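Local coordinates for In2-1 family protein, glutathione transferase lambda3 (Populus trichocarpa, PDB 4PQI) that binds glutathione and probably acts as a thiol transferase, as a monomeric Lambda-class glutathione transferase of a terrestrial plant, at residues W48-R51 with N52-L56. Sequence-based numbering, arbitrary orientation.
Sequences WITR and NFKGL. With CA (calcium ion), chain E.
Leu-56 N reaches back to Arg-51 O at 2.8 Å, the 6-to-1 bond of a Schellman motif that ends helix 42-54 in the thioredoxin-like beta-alpha-beta unit. The chain leaves the helix at Gly-55, whose phi of 82° suits a residue without a side chain and whose N makes the motif's second bond, to Asn-52 O at 3.0 Å. Upstream the helix is regular: Asn-52 N, Phe-53 N and Lys-54 N bond to the carbonyls of Trp-48, Ile-49 and Thr-50, the middle one at 2.9 Å and almost straight. On one flank the Asn-52 amide lies beside the pyrrole end of Trp-48, ND2 3.4 Å from CD1, with the two planes 79° apart. Its OD1 sits 3.0 Å from Arg-51 NH1. Arg-51 runs out extended from CG to NE, its CG set anti to the backbone N (chi1 169°), and carries its guanidinium past Asn-52, where NE donates to Ile-60 O and NH2 forms a salt bridge with Glu-13. Glu-13 would probably lose this charged mate, and the helix this link to strand 60-64, if the residue were an alanine. Thr-50, packed like Ile-49 against helix 177-197, runs side by side with Lys-54, Thr-50 CG2 to Lys-54 CD 4.1 Å, and the lysine bends at chi3 and chi4 so that NZ forms a salt bridge with Glu-105 and a hydrogen bond to Pro-111 O. Outside the helix end, a calcium ion is bound by four waters, by Glu-59 and by Gly-55 O, the last at 2.4 Å.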
# COMPACT_ATOMS: atom_id res chain seq x y z
N TRP A 48 -2.23 4.07 4.46
CA TRP A 48 -1.71 3.96 5.82
C TRP A 48 -0.22 4.36 5.94
O TRP A 48 0.15 5.17 6.78
CB TRP A 48 -1.93 2.53 6.31
CG TRP A 48 -1.71 2.30 7.77
CD1 TRP A 48 -1.32 3.22 8.71
CD2 TRP A 48 -1.85 1.06 8.45
NE1 TRP A 48 -1.22 2.62 9.93
CE2 TRP A 48 -1.54 1.29 9.81
CE3 TRP A 48 -2.21 -0.23 8.05
CZ2 TRP A 48 -1.59 0.28 10.76
CZ3 TRP A 48 -2.26 -1.23 9.00
CH2 TRP A 48 -1.94 -0.98 10.34
N ILE A 49 0.62 3.77 5.09
CA ILE A 49 2.04 4.09 5.06
C ILE A 49 2.27 5.57 4.77
O ILE A 49 3.12 6.21 5.41
CB ILE A 49 2.77 3.27 3.97
CG1 ILE A 49 2.53 1.77 4.20
CG2 ILE A 49 4.26 3.61 3.94
CD1 ILE A 49 2.82 0.90 2.96
N THR A 50 1.54 6.12 3.80
CA THR A 50 1.67 7.52 3.43
C THR A 50 1.32 8.43 4.61
O THR A 50 2.06 9.37 4.92
CB THR A 50 0.80 7.90 2.18
OG1 THR A 50 1.08 7.02 1.09
CG2 THR A 50 1.08 9.31 1.75
N ARG A 51 0.21 8.12 5.28
CA ARG A 51 -0.23 8.84 6.49
C ARG A 51 0.87 8.89 7.54
O ARG A 51 1.17 9.95 8.12
CB ARG A 51 -1.46 8.15 7.07
CG ARG A 51 -1.90 8.61 8.46
CD ARG A 51 -3.04 7.71 8.93
NE ARG A 51 -3.44 7.88 10.32
CZ ARG A 51 -2.99 7.16 11.35
NH1 ARG A 51 -2.08 6.21 11.18
NH2 ARG A 51 -3.45 7.40 12.56
N ASN A 52 1.46 7.72 7.78
CA ASN A 52 2.50 7.55 8.78
C ASN A 52 3.75 8.36 8.43
O ASN A 52 4.22 9.18 9.22
CB ASN A 52 2.84 6.06 8.96
CG ASN A 52 1.69 5.26 9.60
OD1 ASN A 52 0.66 5.82 9.98
ND2 ASN A 52 1.88 3.94 9.70
N PHE A 53 4.28 8.14 7.22
CA PHE A 53 5.50 8.81 6.79
C PHE A 53 5.43 10.34 6.86
O PHE A 53 6.35 10.99 7.35
CB PHE A 53 5.90 8.36 5.39
CG PHE A 53 7.29 8.73 5.02
CD1 PHE A 53 8.35 7.86 5.28
CD2 PHE A 53 7.56 9.95 4.41
CE1 PHE A 53 9.65 8.20 4.94
CE2 PHE A 53 8.86 10.30 4.07
CZ PHE A 53 9.90 9.42 4.33
N LYS A 54 4.32 10.91 6.39
CA LYS A 54 4.19 12.36 6.37
C LYS A 54 3.93 12.96 7.77
O LYS A 54 3.98 14.18 7.96
CB LYS A 54 3.12 12.81 5.35
CG LYS A 54 3.41 12.36 3.92
CD LYS A 54 2.45 13.00 2.89
CE LYS A 54 2.57 14.51 2.86
NZ LYS A 54 3.65 14.99 1.95
N GLY A 55 3.70 12.08 8.74
CA GLY A 55 3.49 12.49 10.12
C GLY A 55 2.06 12.93 10.35
O GLY A 55 1.82 13.82 11.15
N LEU A 56 1.13 12.32 9.63
CA LEU A 56 -0.28 12.72 9.70
C LEU A 56 -1.16 11.80 10.57
O LEU A 56 -2.36 11.71 10.37
CB LEU A 56 -0.88 12.81 8.29
CG LEU A 56 -0.14 13.73 7.32
CD1 LEU A 56 -0.65 13.57 5.88
CD2 LEU A 56 -0.26 15.18 7.77
CA CA E . 0.93 15.47 12.63
O HOH W 1 -0.07 16.26 14.97
O HOH W 2 0.53 13.50 13.76
O HOH W 3 3.29 15.74 13.40
O HOH W 4 1.61 17.16 10.91